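Local coordinates for sensor protein (Shewanella oneidensis, PDB 3LIC) that probably senses an extracellular signal through a PDC-fold domain and relays it as a membrane-bound histidine kinase of a two-component system, at residues A[76-81]-A[160-165]; A[87-92]-A[112-117]. One frame throughout, in Å; residues are numbered along the deposited sequence.

In the fold
Both contacts belong to the same PDC sensor domain, yet they show how chemistry follows position in a fold. Contact 1 lies in the sheet and is mostly buried: two neighbouring antiparallel strands exchange backbone bonds, and their side chains add apolar pairs. Contact 2, its centre about 9 Å from that of contact 1, is only partly buried and joins two loops, so a tyrosine hydroxyl and one leucine do work that a backbone ladder does in the sheet. Contact 2 is nested within the chain loop that contact 1 closes. The two meet where Y113 OH lies 2.6 Å from F79 O, probably hydrogen-bonded, and where A78 packs against S91.

Contact 1: residues A[76-81]-A[160-165]; sequences AIAFKP and FGVTTV. With EDO (1,2-ethanediol), chain B.
At one end of this strand pair, T164 substitutes its hydroxyl for a backbone carbonyl: A76 N donates to T164 OG1 at 2.8 Å. The torsion that sets OG1 between the backbone N and the carbonyl carbon (chi1 65°) brings it to A76, and the same oxygen donates to O1 of a bound 1,2-ethanediol, 2.6 Å from T164 OG1. A valine here would probably deprive both the A76 amide and the diol of this shared partner. Further along, the ladder is regular, with A78 N bonded almost straight to V162 O (2.9 Å, 175° at the hydrogen) and V162 N returning a bond to A78 O. It closes with K80 N reaching F160 O at 2.8 Å from 39° above the carbonyl plane.

On one face of the sheet, I77 and T163 lie side by side, I77 CG1 being 4.0 Å from T163 CG2, while the T163 hydroxyl turns to S40 of helix 2-46. F79 and F160 also run alongside each other, meeting at their CD1 atoms, 4.2 Å apart; F153 meets the F160 ring edge-to-face. G161 pairs with F79, and a beta carbon there would collide with A78 O. The other face carries A78 and V162, whose CB and CG2 touch, with W120 of helix 119-122 packed against both residues. Such neighbouring antiparallel strands, backed by a long helix, are characteristic of the PDC sensor fold. The diol, also bonded to D166 and Y136, probably came from the crystallisation liquor, but its place is consistent with a small-molecule pocket.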
loop_
_atom_site.group_PDB
_atom_site.type_symbol
_atom_site.label_atom_id
_atom_site.label_comp_id
_atom_site.label_asym_id
_atom_site.label_seq_id
_atom_site.Cartn_x
_atom_site.Cartn_y
_atom_site.Cartn_z
ATOM N N ALA A 76 -1.757 6.859 12.298
ATOM C CA ALA A 76 -1.015 7.811 13.129
ATOM C C ALA A 76 -1.610 9.230 13.058
ATOM O O ALA A 76 -2.216 9.612 12.029
ATOM C CB ALA A 76 0.480 7.861 12.699
ATOM N N ILE A 77 -1.369 10.017 14.110
ATOM C CA ILE A 77 -1.617 11.446 14.074
ATOM C C ILE A 77 -0.328 12.146 14.451
ATOM O O ILE A 77 0.056 12.136 15.612
ATOM C CB ILE A 77 -2.689 11.872 15.068
ATOM C CG1 ILE A 77 -4.016 11.197 14.706
ATOM C CG2 ILE A 77 -2.755 13.495 15.125
ATOM C CD1 ILE A 77 -5.120 11.528 15.683
ATOM N N ALA A 78 0.329 12.773 13.465
ATOM C CA ALA A 78 1.704 13.206 13.599
ATOM C C ALA A 78 1.777 14.736 13.407
ATOM O O ALA A 78 1.230 15.255 12.440
ATOM C CB ALA A 78 2.544 12.466 12.609
ATOM N N PHE A 79 2.373 15.468 14.353
ATOM C CA PHE A 79 2.327 16.968 14.313
ATOM C C PHE A 79 3.669 17.553 13.852
ATOM O O PHE A 79 4.706 16.929 14.074
ATOM C CB PHE A 79 1.929 17.592 15.691
ATOM C CG PHE A 79 0.536 17.214 16.149
ATOM C CD1 PHE A 79 -0.564 18.003 15.827
ATOM C CD2 PHE A 79 0.327 16.062 16.837
ATOM C CE1 PHE A 79 -1.822 17.626 16.223
ATOM C CE2 PHE A 79 -0.941 15.677 17.242
ATOM C CZ PHE A 79 -2.007 16.460 16.943
ATOM N N LYS A 80 3.642 18.713 13.199
ATOM C CA LYS A 80 4.882 19.455 12.929
ATOM C C LYS A 80 5.724 19.641 14.209
ATOM O O LYS A 80 5.172 19.778 15.291
ATOM C CB LYS A 80 4.556 20.834 12.401
ATOM C CG LYS A 80 4.782 21.061 10.956
ATOM C CD LYS A 80 4.570 22.563 10.674
ATOM C CE LYS A 80 5.090 22.966 9.298
ATOM N NZ LYS A 80 4.127 22.579 8.241
ATOM N N PRO A 81 7.057 19.679 14.072
ATOM C CA PRO A 81 7.953 19.942 15.214
ATOM C C PRO A 81 7.510 21.191 16.004
ATOM O O PRO A 81 7.339 22.242 15.403
ATOM C CB PRO A 81 9.300 20.216 14.537
ATOM C CG PRO A 81 9.214 19.590 13.163
ATOM C CD PRO A 81 7.767 19.736 12.775
ATOM N N PHE A 160 -0.736 21.854 10.300
ATOM C CA PHE A 160 0.084 21.497 11.455
ATOM C C PHE A 160 0.391 20.003 11.676
ATOM O O PHE A 160 1.046 19.650 12.636
ATOM C CB PHE A 160 -0.315 22.283 12.746
ATOM C CG PHE A 160 -1.768 22.182 13.148
ATOM C CD1 PHE A 160 -2.124 21.594 14.373
ATOM C CD2 PHE A 160 -2.777 22.703 12.344
ATOM C CE1 PHE A 160 -3.461 21.473 14.775
ATOM C CE2 PHE A 160 -4.138 22.600 12.738
ATOM C CZ PHE A 160 -4.481 21.984 13.966
ATOM N N GLY A 161 -0.044 19.133 10.755
ATOM C CA GLY A 161 0.341 17.728 10.750
ATOM C C GLY A 161 -0.261 16.842 9.678
ATOM O O GLY A 161 -0.904 17.313 8.758
ATOM N N VAL A 162 -0.104 15.530 9.817
ATOM C CA VAL A 162 -0.858 14.566 8.978
ATOM C C VAL A 162 -1.510 13.459 9.835
ATOM O O VAL A 162 -1.028 13.136 10.935
ATOM C CB VAL A 162 0.118 13.919 8.021
ATOM C CG1 VAL A 162 0.905 14.999 7.183
ATOM C CG2 VAL A 162 1.154 13.056 8.799
ATOM N N THR A 163 -2.598 12.865 9.364
ATOM C CA THR A 163 -3.082 11.608 9.899
ATOM C C THR A 163 -2.844 10.557 8.794
ATOM O O THR A 163 -2.701 10.917 7.620
ATOM C CB THR A 163 -4.537 11.660 10.289
ATOM O OG1 THR A 163 -5.351 11.736 9.111
ATOM C CG2 THR A 163 -4.825 12.910 11.134
ATOM N N THR A 164 -2.775 9.284 9.157
ATOM C CA THR A 164 -2.289 8.283 8.218
ATOM C C THR A 164 -3.132 7.074 8.348
ATOM O O THR A 164 -3.817 6.906 9.356
ATOM C CB THR A 164 -0.816 7.827 8.482
ATOM O OG1 THR A 164 -0.731 7.162 9.743
ATOM C CG2 THR A 164 0.216 9.004 8.387
ATOM N N VAL A 165 -3.089 6.209 7.354
ATOM C CA VAL A 165 -3.600 4.840 7.530
ATOM C C VAL A 165 -2.476 3.977 6.916
ATOM O O VAL A 165 -1.907 4.332 5.852
ATOM C CB VAL A 165 -5.011 4.603 6.845
ATOM C CG1 VAL A 165 -5.505 3.217 7.031
ATOM C CG2 VAL A 165 -6.077 5.412 7.558
HETATM C C1 EDO B . 2.917 5.985 9.793
HETATM O O1 EDO B . 1.502 5.764 9.607
HETATM C C2 EDO B . 3.581 4.869 10.596
HETATM O O2 EDO B . 3.632 3.661 9.797
#

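Contact 2: residues A[87-92]-A[112-117]; sequences KKLFSP and DYTDGN
Y113 sends its ring from one loop to the backbone of the other, and its hydroxyl supplies the polar link between them. F90 N donates to Y113 OH at 2.9 Å, with 155° at the hydrogen, meeting the tyrosine at its ring edge and in its plane. Because the hydroxyl also bonds F79 O, it is gripped by two backbone groups, which should fix the direction of the ring.

Van der Waals contacts gather about the CE2 atom of the ring and round L89. L89 CB rests 3.9 Å from Y113 CE2, and S91 CB comes to 3.5 Å from the same CE2 atom; both approach the ring obliquely. Both L89 methyls lie against a carboxylate oxygen, D112 OD1, CD1 the nearer at 3.3 Å, and L89 CD2 also meets T114 CG2 at 3.8 Å. The leucine side chain crosses that of D112 at about a right angle.

A third set of interactions shapes the 112-117 loop itself, a type I beta turn from D112 to D115. With CG anti to the D112 N (chi1 177°), the carboxylate is directed to T114 and OD1 accepts two bonds: T114 N, from above the carboxylate plane in an Asx turn, and T114 OG1, on the syn side at 2.6 Å. A second Asx turn follows, D115 OD1 accepting from N117 N.

The 87-92 loop leads into strand 92-96, with F90 packed against helix 55-68, whereas the 112-117 loop connects helix 106-109 to helix 119-122, whose W121 meets the Y113 ring edge-to-face.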
loop_
_atom_site.group_PDB
_atom_site.type_symbol
_atom_site.label_atom_id
_atom_site.label_comp_id
_atom_site.label_asym_id
_atom_site.label_seq_id
_atom_site.Cartn_x
_atom_site.Cartn_y
_atom_site.Cartn_z
ATOM N N LYS A 87 7.271 19.791 23.756
ATOM C CA LYS A 87 7.373 18.635 22.865
ATOM C C LYS A 87 7.895 19.037 21.479
ATOM O O LYS A 87 7.298 19.884 20.794
ATOM C CB LYS A 87 6.001 18.002 22.679
ATOM C CG LYS A 87 5.879 16.677 23.368
ATOM C CD LYS A 87 4.518 16.085 23.126
ATOM C CE LYS A 87 3.423 17.061 23.429
ATOM N NZ LYS A 87 2.238 16.304 23.937
ATOM N N LYS A 88 8.968 18.407 21.030
ATOM C CA LYS A 88 9.362 18.674 19.685
ATOM C C LYS A 88 8.505 17.834 18.710
ATOM O O LYS A 88 7.782 18.399 17.855
ATOM C CB LYS A 88 10.840 18.406 19.493
ATOM C CG LYS A 88 11.431 19.114 18.269
ATOM C CD LYS A 88 12.931 19.307 18.495
ATOM C CE LYS A 88 13.699 19.412 17.197
ATOM N NZ LYS A 88 13.348 18.319 16.315
ATOM N N LEU A 89 8.589 16.509 18.887
ATOM C CA LEU A 89 7.999 15.519 18.002
ATOM C C LEU A 89 6.845 14.933 18.766
ATOM O O LEU A 89 6.956 14.685 19.976
ATOM C CB LEU A 89 9.016 14.404 17.640
ATOM C CG LEU A 89 10.259 14.834 16.805
ATOM C CD1 LEU A 89 11.052 13.621 16.438
ATOM C CD2 LEU A 89 9.896 15.641 15.521
ATOM N N PHE A 90 5.718 14.744 18.102
ATOM C CA PHE A 90 4.615 14.105 18.791
ATOM C C PHE A 90 3.802 13.369 17.755
ATOM O O PHE A 90 3.287 13.961 16.841
ATOM C CB PHE A 90 3.776 15.176 19.548
ATOM C CG PHE A 90 2.508 14.621 20.290
ATOM C CD1 PHE A 90 2.589 13.545 21.167
ATOM C CD2 PHE A 90 1.277 15.276 20.172
ATOM C CE1 PHE A 90 1.467 13.050 21.850
ATOM C CE2 PHE A 90 0.132 14.826 20.871
ATOM C CZ PHE A 90 0.221 13.687 21.692
ATOM N N SER A 91 3.679 12.055 17.900
ATOM C CA SER A 91 2.966 11.288 16.916
ATOM C C SER A 91 2.373 9.999 17.449
ATOM O O SER A 91 2.802 8.893 17.125
ATOM C CB SER A 91 3.811 11.100 15.662
ATOM O OG SER A 91 3.267 10.115 14.793
ATOM N N PRO A 92 1.299 10.145 18.241
ATOM C CA PRO A 92 0.525 8.957 18.637
ATOM C C PRO A 92 0.234 8.030 17.449
ATOM O O PRO A 92 -0.111 8.503 16.374
ATOM C CB PRO A 92 -0.778 9.561 19.129
ATOM C CG PRO A 92 -0.339 10.982 19.635
ATOM C CD PRO A 92 0.683 11.425 18.674
ATOM N N ASP A 112 12.380 9.690 14.415
ATOM C CA ASP A 112 12.182 11.093 14.076
ATOM C C ASP A 112 11.541 11.121 12.708
ATOM O O ASP A 112 12.237 11.035 11.673
ATOM C CB ASP A 112 13.519 11.809 14.064
ATOM C CG ASP A 112 13.392 13.238 13.650
ATOM O OD1 ASP A 112 12.269 13.727 13.405
ATOM O OD2 ASP A 112 14.415 13.895 13.581
ATOM N N TYR A 113 10.205 11.204 12.704
ATOM C CA TYR A 113 9.445 11.048 11.470
ATOM C C TYR A 113 9.759 12.194 10.502
ATOM O O TYR A 113 9.458 12.102 9.316
ATOM C CB TYR A 113 7.928 10.886 11.759
ATOM C CG TYR A 113 7.384 11.925 12.703
ATOM C CD1 TYR A 113 6.922 13.146 12.208
ATOM C CD2 TYR A 113 7.309 11.693 14.085
ATOM C CE1 TYR A 113 6.450 14.086 13.009
ATOM C CE2 TYR A 113 6.835 12.667 14.910
ATOM C CZ TYR A 113 6.415 13.859 14.376
ATOM O OH TYR A 113 5.878 14.865 15.164
ATOM N N THR A 114 10.372 13.275 11.006
ATOM C CA THR A 114 10.668 14.452 10.184
ATOM C C THR A 114 12.073 14.500 9.576
ATOM O O THR A 114 12.376 15.454 8.925
ATOM C CB THR A 114 10.561 15.749 11.040
ATOM O OG1 THR A 114 11.684 15.832 11.959
ATOM C CG2 THR A 114 9.241 15.785 11.821
ATOM N N ASP A 115 12.928 13.495 9.772
ATOM C CA ASP A 115 14.356 13.603 9.409
ATOM C C ASP A 115 14.678 13.396 7.896
ATOM O O ASP A 115 15.841 13.420 7.492
ATOM C CB ASP A 115 15.189 12.614 10.222
ATOM C CG ASP A 115 14.871 11.151 9.883
ATOM O OD1 ASP A 115 13.993 10.836 9.017
ATOM O OD2 ASP A 115 15.473 10.281 10.505
ATOM N N GLY A 116 13.648 13.173 7.086
ATOM C CA GLY A 116 13.826 12.963 5.665
ATOM C C GLY A 116 13.780 11.520 5.198
ATOM O O GLY A 116 13.758 11.277 3.988
ATOM N N ASN A 117 13.768 10.565 6.133
ATOM C CA ASN A 117 13.792 9.186 5.747
ATOM C C ASN A 117 12.424 8.644 5.645
ATOM O O ASN A 117 12.246 7.488 5.305
ATOM C CB ASN A 117 14.594 8.353 6.748
ATOM C CG ASN A 117 16.081 8.661 6.668
ATOM O OD1 ASN A 117 16.669 9.115 7.648
ATOM N ND2 ASN A 117 16.688 8.444 5.482
#